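Local atomic coordinates of interleukin 22 (Danio rerio, PDB entry 4O6K), a protein that probably acts as an interleukin-10-family cytokine, signalling through cell-surface class II cytokine receptors in immune defence. Residues P35-H39 against D40-E44; G82-R85 against V86-E89; N110-A113 against S114-D118; R123-A126 against I127-N131. One frame throughout, in Å; residues are numbered along the deposited sequence.

Overall arrangement
All four contacts are local, within a single all-helical chain. Interaction 1, partly buried but about 15 Å from the centre of the chain to its own centre, caps the short helix 39-42; interaction 3 is a surface contact near the end of helix 102-117. Interactions 2 and 4 are partly buried and nearer the centre, on opposite sides of it, yet touch where L83 packs on T130. Interactions 3 and 4 belong to consecutive helices and meet through Y111, which packs on R123 and A126. Chemistry follows place: serine capping and Met-aromatic packing in 1, a methylene over a histidine ring with a bridging water in 2, an aliphatic branch over histidine in 3, a threonine-supported helix break in 4.

Interaction 1: residues P35-H39 against D40-E44; sequences PYFSH and DMLQE
D40 begins beside H39, its OD1 lying 3.7 Å from CD2 of the imidazole, with the carboxylate and ring planes well inclined to each other. M41 is held through backbone and side chain. Its N-H points nearly straight at S38 OG, 3.2 Å from M41 N. This is possible because S38 chi1, 68°, sets the hydroxyl between its own backbone N and carbonyl carbon. The M41 side chain then runs back along the loop and crosses F37 at about a right angle. M41 SD stands 4.8 Å from the F37 ring centroid, oblique to the ring, a Met-aromatic contact. A bend at chi3 (-64°) swings M41 CE round to 3.4 Å from Y36 O. The backbone N-H of L42 bonds to S38 O, 3.0 Å from L42 N, while L42 CD2 packs 3.7 Å from F37 CB. F37 and L42 both reach Y136 of helix 130-140. An alanine in place of L42 is likely to open a gap beside F37 CB and Y136, leaving both without the leucine branch they pack on. Q43 closes the turn: its N bonds weakly to H39 O, and its amide NE2 sits over one face of the H39 ring, 4.0 Å from H39 CE1. S38 is the N-cap of helix 39-42, with the Met-aromatic contact beside it, in the connection between helices 10-24 and 47-62 of this helical cytokine.

Interaction 2: residues G82-R85 against V86-E89; sequences GLHR and VEQE
H84 and Q88 meet one turn apart on helix 76-93, an i, i+4 pair on its outer side. Q88 comes over one face of the imidazole with its CG, 3.8 Å from the H84 ring centroid and 25° off the ring normal, a CH-pi contact displaced toward the rim. The nearest ring atom is H84 CE1, 3.5 Å from Q88 CG. With its CG anti to the backbone N (chi1 176°), H84 carries its ring forward along the helix, beneath Q88 and toward E87. The same ring is tied to E87 through a bridging water, which lies 2.9 Å from H84 ND1 and donates to E87 OE1 at 2.6 Å. Histidine and carboxylate do not touch directly (H84 ND1 to E87 OE1 4.4 Å). Helix 76-93 is one of the long helices of the cytokine bundle, and apolar side chains face inward: L83 and V86 pack on L55 of helix 47-62, and L83 reaches Y134 of helix 130-140. V86 sets its CG2 methyl 3.4 Å from G82 O. That carbonyl also accepts from V86 N, the first of four regular i, i+4 backbone bonds that run on to E89 N and R85 O.

Interaction 3: residues N110-A113 against S114-D118; sequences NYHA and SAIMD
I116 reaches back one helical turn over H112. From the start its CB lies 3.8 Å from both H112 O and A113 O. CG1, anti to the carbonyl carbon at chi1 -69°, turns back along the helix and comes within 3.3 Å of H112 O. It also stands over one face of the H112 imidazole, toward the rim, 4.1 Å from CE1. At the tip, I116 CD1 lies 4.2 Å from H112 NE2, so the branch follows the CE1-NE2 side of the ring. The spacing makes this a light van der Waals contact on an exposed surface. Beneath it the backbone is bonded with bent geometry. S114 N donates to N110 O at 3.0 Å from above the carbonyl plane, 35° out of it, and adds a weak second bond to Y111 O. That oxygen takes its stronger bond from A115 N at 2.8 Å. Y111 itself is buried and turns its ring to helices 47-62 and 119-128, whereas H112 and I116 lie on the outer side. D118 N still bonds back to S114 O, but the D118 side chain looks ahead, with OD1 accepting weakly from A120 N and A121 N. D118 is the N-cap of helix 119-128, where the chain turns from one bundle helix into the next.

Interaction 4: residues R123-A126 against I127-N131; sequences RNKA and IGETN
E129 and A126 mark the break between helix 119-128 and helix 130-140, where i, i+4 bonding gives way to a tighter i, i+3 turn. In the backbone, I127 N to R123 O (2.8 Å) and G128 N to N124 O are still helical. E129 N instead bonds to A126 O at 2.9 Å, above the A126 carbonyl plane and 69° out of it, and keeps only a weak link to K125 O. T130 supplies the side-chain bond: its OG1 donates to I127 O at 2.7 Å, from the same face as T130 N, which bonds to that oxygen at 3.1 Å. A valine here has no hydroxyl, and I127 O would probably keep the T130 N bond alone, the turn less firmly fixed. The charged pair is indirect. K125 NZ and E129 OE2 stay 4.5 Å apart, and a water donates to E129 OE2 at 2.6 Å while accepting weakly from K125 NZ. K125 NZ also bonds to T31 O, and the E129 carboxylate to L33 N and L34 N of the loop after helix 10-24. Apolar packing comes from I127, on V62 and M19. With chi1 at -81°, I127 CG1 lies 3.1 Å from R123 O.

Interaction 1: residues P35-H39 against D40-E44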
# COMPACT_ATOMS: atom_id res chain seq x y z
N PRO A 35 5.74 -4.08 6.38
CA PRO A 35 6.27 -3.82 7.71
C PRO A 35 5.15 -3.39 8.65
O PRO A 35 4.27 -2.64 8.24
CB PRO A 35 7.27 -2.68 7.48
CG PRO A 35 7.64 -2.79 6.04
CD PRO A 35 6.42 -3.30 5.33
N TYR A 36 5.18 -3.87 9.89
CA TYR A 36 4.12 -3.55 10.83
C TYR A 36 4.33 -2.19 11.47
O TYR A 36 5.39 -1.91 12.04
CB TYR A 36 4.03 -4.63 11.92
CG TYR A 36 3.13 -4.26 13.07
CD1 TYR A 36 1.75 -4.26 12.93
CD2 TYR A 36 3.66 -3.93 14.31
CE1 TYR A 36 0.92 -3.92 13.99
CE2 TYR A 36 2.84 -3.59 15.37
CZ TYR A 36 1.47 -3.59 15.20
OH TYR A 36 0.65 -3.26 16.26
N PHE A 37 3.32 -1.34 11.37
CA PHE A 37 3.33 -0.04 12.03
C PHE A 37 2.35 -0.04 13.19
O PHE A 37 1.14 -0.19 13.00
CB PHE A 37 2.98 1.08 11.05
CG PHE A 37 4.13 1.54 10.20
CD1 PHE A 37 4.56 0.77 9.13
CD2 PHE A 37 4.77 2.74 10.46
CE1 PHE A 37 5.62 1.19 8.34
CE2 PHE A 37 5.82 3.16 9.68
CZ PHE A 37 6.25 2.39 8.61
N SER A 38 2.87 0.13 14.40
CA SER A 38 2.03 0.23 15.58
C SER A 38 1.37 1.60 15.64
O SER A 38 1.70 2.49 14.85
CB SER A 38 2.84 -0.02 16.86
OG SER A 38 3.77 1.03 17.08
N HIS A 39 0.42 1.76 16.56
CA HIS A 39 -0.25 3.04 16.76
C HIS A 39 0.76 4.15 17.06
O HIS A 39 0.66 5.25 16.53
CB HIS A 39 -1.27 2.95 17.89
CG HIS A 39 -1.84 4.27 18.30
ND1 HIS A 39 -2.95 4.82 17.70
CD2 HIS A 39 -1.45 5.15 19.26
CE1 HIS A 39 -3.22 5.98 18.26
NE2 HIS A 39 -2.33 6.21 19.21
N ASP A 40 1.73 3.84 17.92
CA ASP A 40 2.77 4.79 18.28
C ASP A 40 3.64 5.15 17.07
O ASP A 40 3.98 6.32 16.87
CB ASP A 40 3.65 4.23 19.40
CG ASP A 40 2.96 4.29 20.75
OD1 ASP A 40 1.90 4.89 20.90
OD2 ASP A 40 3.57 3.66 21.75
N MET A 41 4.00 4.14 16.29
CA MET A 41 4.82 4.33 15.10
C MET A 41 4.15 5.23 14.07
O MET A 41 4.80 6.06 13.43
CB MET A 41 5.17 2.98 14.47
CG MET A 41 6.65 2.64 14.50
SD MET A 41 7.02 1.07 13.69
CE MET A 41 6.15 -0.08 14.75
N LEU A 42 2.84 5.06 13.91
CA LEU A 42 2.07 5.86 12.96
C LEU A 42 2.02 7.34 13.34
O LEU A 42 1.80 8.20 12.49
CB LEU A 42 0.65 5.31 12.83
CG LEU A 42 0.54 3.96 12.11
CD1 LEU A 42 -0.87 3.39 12.22
CD2 LEU A 42 0.96 4.10 10.65
N GLN A 43 2.24 7.63 14.63
CA GLN A 43 2.24 9.01 15.11
C GLN A 43 3.58 9.72 14.87
O GLN A 43 3.69 10.93 15.06
CB GLN A 43 1.89 9.05 16.60
CG GLN A 43 0.50 8.52 16.93
CD GLN A 43 -0.58 9.15 16.06
OE1 GLN A 43 -0.62 10.37 15.90
NE2 GLN A 43 -1.45 8.32 15.51
N GLU A 44 4.58 8.97 14.48
CA GLU A 44 5.91 9.47 14.22
C GLU A 44 5.86 10.22 12.93
O GLU A 44 5.16 9.84 12.04
CB GLU A 44 6.94 8.36 14.13
CG GLU A 44 7.10 7.55 15.37
CD GLU A 44 8.09 6.41 15.29
OE1 GLU A 44 8.61 6.12 14.24
OE2 GLU A 44 8.32 5.82 16.30

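Interaction 2: residues G82-R85 against V86-E89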
# COMPACT_ATOMS: atom_id res chain seq x y z
N GLY A 82 -6.49 5.32 -8.35
CA GLY A 82 -6.78 6.08 -7.15
C GLY A 82 -5.56 6.17 -6.25
O GLY A 82 -5.25 7.24 -5.73
N LEU A 83 -4.88 5.05 -6.06
CA LEU A 83 -3.70 4.99 -5.22
C LEU A 83 -2.54 5.80 -5.81
O LEU A 83 -1.74 6.37 -5.07
CB LEU A 83 -3.26 3.54 -4.98
CG LEU A 83 -4.21 2.67 -4.17
CD1 LEU A 83 -3.47 1.50 -3.55
CD2 LEU A 83 -4.90 3.49 -3.10
N HIS A 84 -2.45 5.82 -7.13
CA HIS A 84 -1.44 6.63 -7.80
C HIS A 84 -1.63 8.11 -7.51
O HIS A 84 -0.67 8.83 -7.24
CB HIS A 84 -1.46 6.39 -9.32
CG HIS A 84 -0.51 7.26 -10.07
ND1 HIS A 84 0.86 7.23 -9.87
CD2 HIS A 84 -0.72 8.20 -11.03
CE1 HIS A 84 1.44 8.10 -10.67
NE2 HIS A 84 0.51 8.70 -11.38
N ARG A 85 -2.88 8.56 -7.57
CA ARG A 85 -3.22 9.95 -7.27
C ARG A 85 -2.81 10.31 -5.84
O ARG A 85 -2.26 11.39 -5.60
CB ARG A 85 -4.71 10.19 -7.47
CG ARG A 85 -5.16 10.10 -8.93
CD ARG A 85 -6.61 10.50 -9.09
NE ARG A 85 -7.06 10.35 -10.47
CZ ARG A 85 -7.75 9.30 -10.92
NH1 ARG A 85 -8.07 8.31 -10.10
NH2 ARG A 85 -8.12 9.25 -12.20
N VAL A 86 -3.09 9.42 -4.90
CA VAL A 86 -2.70 9.61 -3.51
C VAL A 86 -1.18 9.72 -3.38
O VAL A 86 -0.66 10.65 -2.76
CB VAL A 86 -3.19 8.45 -2.62
CG1 VAL A 86 -2.62 8.57 -1.21
CG2 VAL A 86 -4.72 8.42 -2.59
N GLU A 87 -0.47 8.76 -3.98
CA GLU A 87 0.99 8.72 -3.95
C GLU A 87 1.60 10.00 -4.52
O GLU A 87 2.55 10.54 -3.96
CB GLU A 87 1.49 7.50 -4.71
CG GLU A 87 2.97 7.18 -4.51
CD GLU A 87 3.88 8.02 -5.38
OE1 GLU A 87 3.52 8.26 -6.55
OE2 GLU A 87 4.95 8.44 -4.90
N GLN A 88 1.06 10.47 -5.64
CA GLN A 88 1.58 11.67 -6.29
C GLN A 88 1.44 12.90 -5.41
O GLN A 88 2.37 13.71 -5.32
CB GLN A 88 0.87 11.89 -7.63
CG GLN A 88 1.36 10.98 -8.74
CD GLN A 88 2.85 11.13 -9.00
OE1 GLN A 88 3.63 10.22 -8.74
NE2 GLN A 88 3.24 12.30 -9.50
N GLU A 89 0.30 13.05 -4.75
CA GLU A 89 0.08 14.19 -3.86
C GLU A 89 1.00 14.11 -2.64
O GLU A 89 1.57 15.12 -2.22
CB GLU A 89 -1.37 14.26 -3.40
CG GLU A 89 -1.65 15.46 -2.49
CD GLU A 89 -3.12 15.67 -2.22
OE1 GLU A 89 -3.95 14.91 -2.78
OE2 GLU A 89 -3.46 16.59 -1.46
O HOH W 1 2.33 6.18 -7.62

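Interaction 3: residues N110-A113 against S114-D118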
# COMPACT_ATOMS: atom_id res chain seq x y z
N ASN A 110 11.43 -8.53 1.48
CA ASN A 110 10.48 -9.59 1.80
C ASN A 110 9.57 -9.95 0.63
O ASN A 110 9.20 -11.11 0.45
CB ASN A 110 9.65 -9.21 3.03
CG ASN A 110 10.48 -9.19 4.30
OD1 ASN A 110 11.59 -9.72 4.33
ND2 ASN A 110 9.96 -8.57 5.35
N TYR A 111 9.20 -8.95 -0.17
CA TYR A 111 8.33 -9.17 -1.31
C TYR A 111 9.10 -9.95 -2.37
O TYR A 111 8.57 -10.89 -2.98
CB TYR A 111 7.81 -7.85 -1.88
CG TYR A 111 6.88 -8.00 -3.06
CD1 TYR A 111 5.62 -8.56 -2.92
CD2 TYR A 111 7.26 -7.57 -4.33
CE1 TYR A 111 4.76 -8.69 -3.99
CE2 TYR A 111 6.41 -7.70 -5.41
CZ TYR A 111 5.17 -8.26 -5.24
OH TYR A 111 4.32 -8.39 -6.32
N HIS A 112 10.34 -9.55 -2.60
CA HIS A 112 11.21 -10.24 -3.53
C HIS A 112 11.48 -11.67 -3.07
O HIS A 112 11.47 -12.60 -3.88
CB HIS A 112 12.54 -9.50 -3.70
CG HIS A 112 13.45 -10.11 -4.71
ND1 HIS A 112 14.53 -10.89 -4.37
CD2 HIS A 112 13.43 -10.07 -6.07
CE1 HIS A 112 15.14 -11.29 -5.46
NE2 HIS A 112 14.49 -10.81 -6.51
N ALA A 113 11.72 -11.84 -1.77
CA ALA A 113 11.95 -13.15 -1.19
C ALA A 113 10.75 -14.06 -1.40
O ALA A 113 10.90 -15.27 -1.59
CB ALA A 113 12.27 -13.03 0.30
N SER A 114 9.56 -13.48 -1.37
CA SER A 114 8.33 -14.23 -1.55
C SER A 114 8.07 -14.49 -3.02
O SER A 114 7.53 -15.53 -3.40
CB SER A 114 7.15 -13.48 -0.92
OG SER A 114 5.94 -14.21 -1.08
N ALA A 115 8.45 -13.53 -3.86
CA ALA A 115 8.26 -13.62 -5.30
C ALA A 115 9.07 -14.76 -5.91
O ALA A 115 8.69 -15.32 -6.94
CB ALA A 115 8.63 -12.30 -5.96
N ILE A 116 10.19 -15.06 -5.32
CA ILE A 116 11.04 -16.13 -5.76
C ILE A 116 10.31 -17.46 -5.64
O ILE A 116 10.23 -18.16 -6.58
CB ILE A 116 12.37 -16.10 -5.03
CG1 ILE A 116 13.16 -14.90 -5.45
CG2 ILE A 116 13.15 -17.38 -5.29
CD1 ILE A 116 13.25 -14.75 -6.93
N MET A 117 9.77 -17.77 -4.49
CA MET A 117 8.94 -18.94 -4.31
C MET A 117 7.88 -19.01 -5.40
O MET A 117 7.92 -19.89 -6.22
CB MET A 117 8.24 -18.88 -2.94
CG MET A 117 8.45 -19.99 -1.92
SD MET A 117 9.54 -19.50 -0.56
CE MET A 117 11.15 -19.60 -1.36
N ASP A 118 6.93 -18.06 -5.37
CA ASP A 118 5.71 -18.05 -6.16
C ASP A 118 5.28 -16.60 -6.39
O ASP A 118 4.83 -15.93 -5.46
CB ASP A 118 4.61 -18.84 -5.46
CG ASP A 118 3.39 -19.09 -6.35
OD1 ASP A 118 3.23 -18.39 -7.37
OD2 ASP A 118 2.60 -19.99 -6.01

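Interaction 4: residues R123-A126 against I127-N131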
# COMPACT_ATOMS: atom_id res chain seq x y z
N ARG A 123 2.11 -11.82 -5.15
CA ARG A 123 1.27 -10.71 -5.60
C ARG A 123 -0.05 -10.70 -4.84
O ARG A 123 -0.47 -9.66 -4.32
CB ARG A 123 1.03 -10.79 -7.10
CG ARG A 123 2.20 -10.31 -7.95
CD ARG A 123 1.77 -9.95 -9.36
NE ARG A 123 0.76 -8.90 -9.39
CZ ARG A 123 0.25 -8.38 -10.50
NH1 ARG A 123 0.67 -8.81 -11.69
NH2 ARG A 123 -0.67 -7.43 -10.44
N ASN A 124 -0.70 -11.86 -4.77
CA ASN A 124 -1.97 -11.99 -4.06
C ASN A 124 -1.85 -11.63 -2.58
O ASN A 124 -2.75 -11.01 -2.01
CB ASN A 124 -2.51 -13.42 -4.19
CG ASN A 124 -3.13 -13.68 -5.55
OD1 ASN A 124 -3.60 -12.76 -6.22
ND2 ASN A 124 -3.13 -14.94 -5.96
N LYS A 125 -0.74 -12.02 -1.97
CA LYS A 125 -0.50 -11.74 -0.56
C LYS A 125 -0.36 -10.24 -0.30
O LYS A 125 -1.00 -9.70 0.61
CB LYS A 125 0.74 -12.48 -0.07
CG LYS A 125 0.96 -12.39 1.43
CD LYS A 125 2.14 -13.23 1.87
CE LYS A 125 2.24 -13.29 3.39
NZ LYS A 125 0.97 -13.76 4.00
N ALA A 126 0.48 -9.58 -1.09
CA ALA A 126 0.68 -8.14 -0.97
C ALA A 126 -0.60 -7.37 -1.30
O ALA A 126 -0.90 -6.37 -0.65
CB ALA A 126 1.81 -7.69 -1.88
N ILE A 127 -1.33 -7.85 -2.30
CA ILE A 127 -2.61 -7.26 -2.68
C ILE A 127 -3.58 -7.25 -1.50
O ILE A 127 -4.27 -6.26 -1.24
CB ILE A 127 -3.25 -8.01 -3.87
CG1 ILE A 127 -2.62 -7.54 -5.18
CG2 ILE A 127 -4.75 -7.79 -3.92
CD1 ILE A 127 -2.94 -8.43 -6.36
N GLY A 128 -3.62 -8.36 -0.77
CA GLY A 128 -4.46 -8.48 0.40
C GLY A 128 -4.05 -7.55 1.53
O GLY A 128 -4.84 -7.26 2.43
N GLU A 129 -2.81 -7.08 1.48
CA GLU A 129 -2.29 -6.19 2.51
C GLU A 129 -2.45 -4.71 2.15
O GLU A 129 -2.12 -3.84 2.95
CB GLU A 129 -0.81 -6.50 2.76
CG GLU A 129 -0.55 -7.91 3.27
CD GLU A 129 0.90 -8.14 3.64
OE1 GLU A 129 1.59 -7.16 3.95
OE2 GLU A 129 1.34 -9.31 3.61
N THR A 130 -2.97 -4.44 0.96
CA THR A 130 -3.13 -3.06 0.49
C THR A 130 -4.05 -2.25 1.41
O THR A 130 -3.80 -1.08 1.67
CB THR A 130 -3.69 -3.01 -0.94
OG1 THR A 130 -2.99 -3.95 -1.77
CG2 THR A 130 -3.53 -1.61 -1.53
N ASN A 131 -5.11 -2.89 1.88
CA ASN A 131 -6.06 -2.27 2.80
C ASN A 131 -5.35 -1.78 4.06
O ASN A 131 -5.64 -0.69 4.56
CB ASN A 131 -7.18 -3.25 3.15
CG ASN A 131 -8.37 -2.58 3.83
OD1 ASN A 131 -9.36 -3.24 4.13
ND2 ASN A 131 -8.28 -1.28 4.03
O HOH W 2 -0.35 -10.74 5.04